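Local atomic coordinates of Phosphoglucosamine/phosphogalactosamine mutase (Sulfolobus tokodaii, PDB entry 2F7L), a protein that interconverts the 6-phosphates and 1-phosphates of glucosamine and galactosamine with the help of magnesium, supplying precursors of UDP-N-acetylglucosamine and UDP-N-acetylgalactosamine. Residues 21-26 and 54-59; 67-72 and 86-91; 115-120 and 316-321. All blocks are in the same frame, centred on the assembly; numbering follows the deposited sequence.

How the contacts relate
All three contacts involve domain I, but at different depths. Contact 1 is apolar helix packing, partly buried, with valines at its inner side and Leu24 at the surface. Contact 2, also partly buried, is a tyrosine pair in the same alpha/beta domain. The two touch: helix 50-63 leads into strand 67-73, and Glu58 CG packs on Val68 CG1 at 3.8 Å. Contact 3 has none of this close packing. It is a surface salt bridge joining domain I to domain III, its centre about 26 Å from that of contact 1 and about 20 Å from that of contact 2. Across these segments, contacts 1 and 2 rely on methyls and rings and contact 3 on opposite charges.

Contact 1 (21-26 and 54-59); sequences ELVLKL and VKIVEG
Val23 reaches out from helix 20-34 toward the neighbouring helix and meets two residues there with one methyl. Its CG1 lies 3.5 Å from Val57 CG2 and 4.0 Å from Ile56 CG2, so it sits across two consecutive residues of segment 54-59. The torsion decides which branch is used: with chi1 at 171°, CG1 stands anti to the backbone N and faces helix 50-63. The side chains of Val23 and Ile56 meet at about a right angle, whereas Val23 and Val57 are turned more obliquely to one another. On their inner side both valines also rest on Ile106 of strand 103-109. This is the helix layer of the alpha/beta/alpha domain I: two neighbouring helices run in roughly the same direction over one sheet, their short segments 8.3 Å apart at closest approach and inclined by 34°. Leu24 comes next and is met close to its backbone. Ile56 CG2 approaches Leu24 N at 3.5 Å and Leu24 CB at 3.7 Å, a methyl laid against the helix wall, while Leu24 CD1 passes 4.1 Å from Ile56 O nearer the surface. The next residue, Lys25, points away from helix 50-63 and forms a salt bridge with Glu131, and Leu26 turns inward onto Ile106 of the sheet and Ile124 of helix 118-130.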
loop_
_atom_site.group_PDB
_atom_site.type_symbol
_atom_site.label_atom_id
_atom_site.label_comp_id
_atom_site.label_asym_id
_atom_site.label_seq_id
_atom_site.Cartn_x
_atom_site.Cartn_y
_atom_site.Cartn_z
ATOM N N GLU A 21 14.029 -21.009 -10.487
ATOM C CA GLU A 21 13.972 -22.241 -9.677
ATOM C C GLU A 21 13.223 -22.079 -8.356
ATOM O O GLU A 21 12.470 -22.976 -7.943
ATOM C CB GLU A 21 15.370 -22.758 -9.360
ATOM C CG GLU A 21 16.248 -22.955 -10.551
ATOM C CD GLU A 21 16.746 -21.634 -11.115
ATOM O OE1 GLU A 21 17.216 -20.774 -10.325
ATOM O OE2 GLU A 21 16.683 -21.463 -12.354
ATOM N N LEU A 22 13.454 -20.946 -7.695
ATOM C CA LEU A 22 12.806 -20.666 -6.438
ATOM C C LEU A 22 11.317 -20.470 -6.668
ATOM O O LEU A 22 10.489 -21.095 -5.995
ATOM C CB LEU A 22 13.412 -19.413 -5.803
ATOM C CG LEU A 22 12.821 -18.844 -4.495
ATOM C CD1 LEU A 22 12.575 -19.902 -3.460
ATOM C CD2 LEU A 22 13.807 -17.869 -3.938
ATOM N N VAL A 23 10.978 -19.613 -7.627
ATOM C CA VAL A 23 9.590 -19.341 -7.940
ATOM C C VAL A 23 8.911 -20.635 -8.374
ATOM O O VAL A 23 7.742 -20.871 -8.092
ATOM C CB VAL A 23 9.480 -18.271 -9.053
ATOM C CG1 VAL A 23 8.017 -18.139 -9.533
ATOM C CG2 VAL A 23 10.011 -16.930 -8.534
ATOM N N LEU A 24 9.632 -21.497 -9.058
ATOM C CA LEU A 24 9.003 -22.737 -9.455
ATOM C C LEU A 24 8.568 -23.536 -8.211
ATOM O O LEU A 24 7.451 -24.082 -8.173
ATOM C CB LEU A 24 9.941 -23.583 -10.328
ATOM C CG LEU A 24 9.384 -24.983 -10.634
ATOM C CD1 LEU A 24 8.043 -24.866 -11.350
ATOM C CD2 LEU A 24 10.378 -25.766 -11.452
ATOM N N LYS A 25 9.435 -23.598 -7.199
ATOM C CA LYS A 25 9.120 -24.341 -5.978
ATOM C C LYS A 25 8.015 -23.658 -5.174
ATOM O O LYS A 25 7.072 -24.316 -4.688
ATOM C CB LYS A 25 10.379 -24.489 -5.120
ATOM C CG LYS A 25 10.356 -25.629 -4.106
ATOM C CD LYS A 25 11.782 -26.030 -3.808
ATOM C CE LYS A 25 12.034 -26.130 -2.321
ATOM N NZ LYS A 25 13.409 -26.608 -1.998
ATOM N N LEU A 26 8.147 -22.339 -5.048
ATOM C CA LEU A 26 7.185 -21.522 -4.332
ATOM C C LEU A 26 5.780 -21.688 -4.943
ATOM O O LEU A 26 4.784 -21.563 -4.242
ATOM C CB LEU A 26 7.644 -20.063 -4.387
ATOM C CG LEU A 26 7.118 -19.018 -3.391
ATOM C CD1 LEU A 26 6.214 -18.053 -4.107
ATOM C CD2 LEU A 26 6.386 -19.686 -2.227
ATOM N N VAL A 54 5.873 -15.240 -14.892
ATOM C CA VAL A 54 4.495 -15.690 -15.038
ATOM C C VAL A 54 4.489 -17.080 -15.660
ATOM O O VAL A 54 3.660 -17.916 -15.314
ATOM C CB VAL A 54 3.670 -14.724 -15.917
ATOM C CG1 VAL A 54 2.397 -15.439 -16.461
ATOM C CG2 VAL A 54 3.290 -13.492 -15.085
ATOM N N LYS A 55 5.405 -17.334 -16.584
ATOM C CA LYS A 55 5.453 -18.649 -17.189
ATOM C C LYS A 55 5.861 -19.706 -16.139
ATOM O O LYS A 55 5.328 -20.817 -16.115
ATOM C CB LYS A 55 6.443 -18.645 -18.353
ATOM C CG LYS A 55 6.126 -17.623 -19.435
ATOM C CD LYS A 55 5.112 -18.131 -20.443
ATOM C CE LYS A 55 3.994 -17.094 -20.637
ATOM N NZ LYS A 55 4.502 -15.669 -20.639
ATOM N N ILE A 56 6.796 -19.353 -15.268
ATOM C CA ILE A 56 7.251 -20.289 -14.251
ATOM C C ILE A 56 6.119 -20.611 -13.272
ATOM O O ILE A 56 5.889 -21.778 -12.949
ATOM C CB ILE A 56 8.488 -19.732 -13.457
ATOM C CG1 ILE A 56 9.665 -19.436 -14.411
ATOM C CG2 ILE A 56 8.917 -20.745 -12.396
ATOM C CD1 ILE A 56 10.273 -20.667 -15.096
ATOM N N VAL A 57 5.416 -19.576 -12.817
ATOM C CA VAL A 57 4.313 -19.742 -11.889
ATOM C C VAL A 57 3.227 -20.641 -12.487
ATOM O O VAL A 57 2.780 -21.600 -11.842
ATOM C CB VAL A 57 3.701 -18.338 -11.474
ATOM C CG1 VAL A 57 2.311 -18.519 -10.821
ATOM C CG2 VAL A 57 4.650 -17.605 -10.495
ATOM N N GLU A 58 2.807 -20.329 -13.714
ATOM C CA GLU A 58 1.780 -21.101 -14.413
ATOM C C GLU A 58 2.202 -22.555 -14.573
ATOM O O GLU A 58 1.400 -23.489 -14.347
ATOM C CB GLU A 58 1.489 -20.471 -15.770
ATOM C CG GLU A 58 0.801 -19.140 -15.603
ATOM C CD GLU A 58 0.582 -18.365 -16.891
ATOM O OE1 GLU A 58 -0.061 -17.303 -16.770
ATOM O OE2 GLU A 58 1.039 -18.788 -17.988
ATOM N N GLY A 59 3.458 -22.745 -14.963
ATOM C CA GLY A 59 3.975 -24.091 -15.095
ATOM C C GLY A 59 3.923 -24.756 -13.726
ATOM O O GLY A 59 3.509 -25.903 -13.606
#

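Contact 2 (67-72 and 86-91); sequences EVYDGG and LGYDGG
Tyr69 and Tyr88 pack against each other at the two ends of a beta-alpha-beta crossover: strand 67-73 carries the first, helix 76-86 follows, and the second stands in the turn leading to strand 90-94. Strand 39-44 runs between the two strands in the sheet of domain I, so the side chains, not the backbones, bridge the gap. The rings form a T-shaped (edge-to-face) pair with centroids 5.2 Å apart and planes at 72°. Tyr88 supplies the edge. Its CE1 stands over the rim of the Tyr69 face, 3.5 Å from Tyr69 CG, and its OH lies 3.4 Å from Tyr69 CD2. A chi1 of -68° places Tyr88 CG beside its own backbone N, and from there the ring extends across to strand 67-73. Tyr88 OH finds its polar partner in Glu148, to which it is hydrogen-bonded, and its ring also touches Leu41 on the middle strand. Without the Tyr69 ring, as with an alanine here, a gap is likely to open beside Tyr88 CE1, leaving the Tyr88 ring freer to turn about its side-chain bonds, held at its far end by the hydroxyl bond to Glu148. Glu67, on the same strand, pairs with Lys39 and Lys146. Further along, the chain closes an Asx turn, in which Gly72 N donates to Asp70 OD1 at 3.0 Å, nearly along the carboxylate C-O axis.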
loop_
_atom_site.group_PDB
_atom_site.type_symbol
_atom_site.label_atom_id
_atom_site.label_comp_id
_atom_site.label_asym_id
_atom_site.label_seq_id
_atom_site.Cartn_x
_atom_site.Cartn_y
_atom_site.Cartn_z
ATOM N N GLU A 67 -6.262 -24.961 -11.668
ATOM C CA GLU A 67 -6.854 -24.536 -12.938
ATOM C C GLU A 67 -6.385 -23.090 -13.059
ATOM O O GLU A 67 -6.925 -22.211 -12.392
ATOM C CB GLU A 67 -8.394 -24.596 -12.884
ATOM C CG GLU A 67 -9.043 -24.692 -14.287
ATOM C CD GLU A 67 -10.452 -24.080 -14.383
ATOM O OE1 GLU A 67 -10.922 -23.858 -15.521
ATOM O OE2 GLU A 67 -11.095 -23.825 -13.338
ATOM N N VAL A 68 -5.386 -22.845 -13.897
ATOM C CA VAL A 68 -4.798 -21.516 -14.041
ATOM C C VAL A 68 -5.412 -20.469 -14.982
ATOM O O VAL A 68 -5.736 -20.761 -16.121
ATOM C CB VAL A 68 -3.318 -21.652 -14.445
ATOM C CG1 VAL A 68 -2.672 -20.283 -14.508
ATOM C CG2 VAL A 68 -2.590 -22.550 -13.469
ATOM N N TYR A 69 -5.525 -19.234 -14.499
ATOM C CA TYR A 69 -6.021 -18.115 -15.304
ATOM C C TYR A 69 -5.012 -16.961 -15.370
ATOM O O TYR A 69 -4.456 -16.527 -14.361
ATOM C CB TYR A 69 -7.322 -17.564 -14.754
ATOM C CG TYR A 69 -8.484 -18.473 -14.967
ATOM C CD1 TYR A 69 -8.613 -19.638 -14.216
ATOM C CD2 TYR A 69 -9.451 -18.184 -15.932
ATOM C CE1 TYR A 69 -9.667 -20.491 -14.414
ATOM C CE2 TYR A 69 -10.516 -19.035 -16.139
ATOM C CZ TYR A 69 -10.621 -20.189 -15.373
ATOM O OH TYR A 69 -11.687 -21.046 -15.527
ATOM N N ASP A 70 -4.824 -16.448 -16.575
ATOM C CA ASP A 70 -3.900 -15.356 -16.846
ATOM C C ASP A 70 -4.623 -14.003 -17.002
ATOM O O ASP A 70 -5.399 -13.800 -17.941
ATOM C CB ASP A 70 -3.154 -15.665 -18.134
ATOM C CG ASP A 70 -1.809 -14.988 -18.205
ATOM O OD1 ASP A 70 -1.735 -13.749 -18.036
ATOM O OD2 ASP A 70 -0.819 -15.712 -18.447
ATOM N N GLY A 71 -4.341 -13.073 -16.099
ATOM C CA GLY A 71 -4.965 -11.771 -16.169
ATOM C C GLY A 71 -4.039 -10.688 -16.679
ATOM O O GLY A 71 -4.383 -9.519 -16.604
ATOM N N GLY A 72 -2.877 -11.053 -17.209
ATOM C CA GLY A 72 -1.943 -10.051 -17.711
ATOM C C GLY A 72 -1.452 -9.006 -16.710
ATOM O O GLY A 72 -1.415 -9.249 -15.499
ATOM N N LEU A 86 -14.741 -11.841 -8.961
ATOM C CA LEU A 86 -14.918 -12.634 -10.163
ATOM C C LEU A 86 -15.039 -14.131 -9.937
ATOM O O LEU A 86 -15.172 -14.892 -10.889
ATOM C CB LEU A 86 -13.795 -12.304 -11.148
ATOM C CG LEU A 86 -14.222 -11.577 -12.431
ATOM C CD1 LEU A 86 -15.400 -10.705 -12.193
ATOM C CD2 LEU A 86 -13.071 -10.767 -12.965
ATOM N N GLY A 87 -15.006 -14.545 -8.673
ATOM C CA GLY A 87 -15.145 -15.956 -8.329
ATOM C C GLY A 87 -13.902 -16.793 -8.072
ATOM O O GLY A 87 -14.005 -17.958 -7.744
ATOM N N TYR A 88 -12.713 -16.225 -8.201
ATOM C CA TYR A 88 -11.504 -17.015 -7.999
ATOM C C TYR A 88 -11.284 -17.553 -6.596
ATOM O O TYR A 88 -11.813 -17.036 -5.623
ATOM C CB TYR A 88 -10.297 -16.206 -8.447
ATOM C CG TYR A 88 -10.292 -16.009 -9.943
ATOM C CD1 TYR A 88 -9.887 -17.036 -10.803
ATOM C CD2 TYR A 88 -10.718 -14.802 -10.505
ATOM C CE1 TYR A 88 -9.905 -16.871 -12.170
ATOM C CE2 TYR A 88 -10.742 -14.621 -11.877
ATOM C CZ TYR A 88 -10.338 -15.663 -12.705
ATOM O OH TYR A 88 -10.415 -15.496 -14.060
ATOM N N ASP A 89 -10.489 -18.606 -6.503
ATOM C CA ASP A 89 -10.182 -19.218 -5.225
ATOM C C ASP A 89 -8.992 -18.516 -4.569
ATOM O O ASP A 89 -8.641 -18.813 -3.424
ATOM C CB ASP A 89 -9.873 -20.691 -5.440
ATOM C CG ASP A 89 -11.117 -21.503 -5.650
ATOM O OD1 ASP A 89 -11.926 -21.551 -4.701
ATOM O OD2 ASP A 89 -11.296 -22.090 -6.742
ATOM N N GLY A 90 -8.390 -17.597 -5.324
ATOM C CA GLY A 90 -7.240 -16.829 -4.884
ATOM C C GLY A 90 -6.421 -16.428 -6.108
ATOM O O GLY A 90 -6.810 -16.684 -7.252
ATOM N N GLY A 91 -5.281 -15.795 -5.886
ATOM C CA GLY A 91 -4.452 -15.420 -7.006
ATOM C C GLY A 91 -3.028 -15.156 -6.576
ATOM O O GLY A 91 -2.725 -15.083 -5.385
#

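Contact 3 (115-120 and 316-321)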
loop_
_atom_site.group_PDB
_atom_site.type_symbol
_atom_site.label_atom_id
_atom_site.label_comp_id
_atom_site.label_asym_id
_atom_site.label_seq_id
_atom_site.Cartn_x
_atom_site.Cartn_y
_atom_site.Cartn_z
ATOM N N GLU A 115 -4.343 -10.211 0.706
ATOM C CA GLU A 115 -3.196 -11.113 0.714
ATOM C C GLU A 115 -3.422 -12.124 1.844
ATOM O O GLU A 115 -4.116 -11.842 2.825
ATOM C CB GLU A 115 -1.928 -10.321 0.971
ATOM C CG GLU A 115 -2.229 -8.868 1.235
ATOM C CD GLU A 115 -1.982 -7.983 0.028
ATOM O OE1 GLU A 115 -2.465 -6.823 0.042
ATOM O OE2 GLU A 115 -1.289 -8.443 -0.913
ATOM N N ILE A 116 -2.839 -13.307 1.705
ATOM C CA ILE A 116 -3.012 -14.349 2.711
ATOM C C ILE A 116 -2.519 -13.927 4.087
ATOM O O ILE A 116 -1.551 -13.176 4.202
ATOM C CB ILE A 116 -2.296 -15.674 2.285
ATOM C CG1 ILE A 116 -0.829 -15.388 1.938
ATOM C CG2 ILE A 116 -3.025 -16.303 1.087
ATOM C CD1 ILE A 116 0.027 -16.612 1.689
ATOM N N ARG A 117 -3.217 -14.399 5.116
ATOM C CA ARG A 117 -2.859 -14.120 6.496
ATOM C C ARG A 117 -1.508 -14.771 6.768
ATOM O O ARG A 117 -1.084 -15.653 6.023
ATOM C CB ARG A 117 -3.908 -14.701 7.434
ATOM C CG ARG A 117 -5.191 -13.895 7.509
ATOM C CD ARG A 117 -6.330 -14.716 8.094
ATOM N NE ARG A 117 -7.532 -13.909 8.268
ATOM C CZ ARG A 117 -7.624 -12.889 9.123
ATOM N NH1 ARG A 117 -6.578 -12.563 9.872
ATOM N NH2 ARG A 117 -8.761 -12.205 9.243
ATOM N N ARG A 118 -0.837 -14.352 7.839
ATOM C CA ARG A 118 0.489 -14.894 8.157
ATOM C C ARG A 118 0.521 -16.387 8.480
ATOM O O ARG A 118 1.430 -17.107 8.065
ATOM C CB ARG A 118 1.127 -14.080 9.277
ATOM C CG ARG A 118 1.138 -12.576 8.980
ATOM C CD ARG A 118 1.485 -12.256 7.498
ATOM N NE ARG A 118 1.640 -10.811 7.246
ATOM C CZ ARG A 118 0.647 -9.918 7.296
ATOM N NH1 ARG A 118 -0.593 -10.315 7.581
ATOM N NH2 ARG A 118 0.893 -8.622 7.084
ATOM N N GLU A 119 -0.480 -16.859 9.204
ATOM C CA GLU A 119 -0.547 -18.273 9.524
ATOM C C GLU A 119 -0.522 -19.082 8.213
ATOM O O GLU A 119 -0.046 -20.214 8.159
ATOM C CB GLU A 119 -1.821 -18.536 10.313
ATOM C CG GLU A 119 -2.090 -17.504 11.445
ATOM C CD GLU A 119 -2.673 -16.156 10.949
ATOM O OE1 GLU A 119 -3.323 -16.165 9.876
ATOM O OE2 GLU A 119 -2.510 -15.105 11.641
ATOM N N LYS A 120 -1.021 -18.479 7.145
ATOM C CA LYS A 120 -1.041 -19.135 5.848
ATOM C C LYS A 120 0.325 -19.054 5.166
ATOM O O LYS A 120 0.697 -19.963 4.418
ATOM C CB LYS A 120 -2.135 -18.528 4.956
ATOM C CG LYS A 120 -3.519 -18.707 5.548
ATOM C CD LYS A 120 -4.619 -18.499 4.546
ATOM C CE LYS A 120 -5.979 -18.917 5.123
ATOM N NZ LYS A 120 -7.081 -18.943 4.091
ATOM N N VAL A 316 -9.207 -3.760 9.260
ATOM C CA VAL A 316 -10.355 -2.974 8.834
ATOM C C VAL A 316 -11.540 -3.932 8.662
ATOM O O VAL A 316 -12.614 -3.706 9.234
ATOM C CB VAL A 316 -10.104 -2.215 7.514
ATOM C CG1 VAL A 316 -11.346 -1.419 7.135
ATOM C CG2 VAL A 316 -8.945 -1.279 7.675
ATOM N N ALA A 317 -11.350 -4.999 7.889
ATOM C CA ALA A 317 -12.427 -5.971 7.705
ATOM C C ALA A 317 -12.882 -6.495 9.083
ATOM O O ALA A 317 -14.019 -6.261 9.490
ATOM C CB ALA A 317 -11.962 -7.133 6.813
ATOM N N ASP A 318 -11.982 -7.178 9.791
ATOM C CA ASP A 318 -12.247 -7.737 11.117
ATOM C C ASP A 318 -12.982 -6.835 12.124
ATOM O O ASP A 318 -13.616 -7.337 13.060
ATOM C CB ASP A 318 -10.939 -8.196 11.749
ATOM C CG ASP A 318 -10.506 -9.562 11.259
ATOM O OD1 ASP A 318 -10.680 -9.852 10.054
ATOM O OD2 ASP A 318 -9.978 -10.350 12.077
ATOM N N GLU A 319 -12.898 -5.518 11.960
ATOM C CA GLU A 319 -13.582 -4.644 12.897
ATOM C C GLU A 319 -14.573 -3.735 12.183
ATOM O O GLU A 319 -14.949 -2.655 12.667
ATOM C CB GLU A 319 -12.562 -3.854 13.760
ATOM C CG GLU A 319 -11.954 -2.578 13.188
ATOM C CD GLU A 319 -11.048 -1.864 14.217
ATOM O OE1 GLU A 319 -10.011 -2.438 14.628
ATOM O OE2 GLU A 319 -11.376 -0.727 14.623
ATOM N N ASN A 320 -14.999 -4.200 11.017
ATOM C CA ASN A 320 -15.982 -3.486 10.225
ATOM C C ASN A 320 -15.776 -1.988 10.331
ATOM O O ASN A 320 -16.708 -1.243 10.607
ATOM C CB ASN A 320 -17.365 -3.858 10.734
ATOM C CG ASN A 320 -18.463 -3.324 9.864
ATOM O OD1 ASN A 320 -18.606 -3.728 8.702
ATOM N ND2 ASN A 320 -19.264 -2.404 10.416
ATOM N N ALA A 321 -14.541 -1.555 10.107
ATOM C CA ALA A 321 -14.191 -0.144 10.201
ATOM C C ALA A 321 -14.689 0.696 9.025
ATOM O O ALA A 321 -15.152 0.171 8.013
ATOM C CB ALA A 321 -12.685 -0.005 10.338
#
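Arg117 reaches across to Asp318 from a backbone that stays well back, the two CA atoms being 12.3 Å apart. Its CB already points toward segment 316-321. CG sits beside the backbone N, and from CG to NE the chain is stretched out, with chi3 at 175°; this aliphatic length spans the gap without touching segment 316-321, although the side chain does brush His314 of helix 309-318. Beyond NE the guanidinium presents its NH2 edge to Asp318, and neither NE nor NH1 contacts the segment. NH2 lies 3.1 Å from Asp318 OD1 and 3.6 Å from Asp318 OD2, which makes a salt bridge leaning on one carboxylate oxygen. The aspartate comes in near the guanidinium plane, but the two flat groups are twisted 48° apart and the N-H...O angle is 125°, so the hydrogen bond within the bridge is weak. The arginine belongs to domain I, as the N-cap residue before helix 118-130, and the aspartate to domain III, where helix 309-318 ends in a Schellman motif. There Ala321 N bonds to Val316 O at 3.0 Å, and Asn320, the C-prime residue with positive phi, bonds through its N to Ala317 O at 2.7 Å. The carboxylate lies at the C-terminal, partly negative end of its helix, where the arginine's positive charge would probably help to offset it. Two further links tie domain I to helix 309-318 beside this bridge: Arg118 forms a salt bridge with Asp311, and the carbonyl of Glu115 accepts a hydrogen bond from His314 NE2.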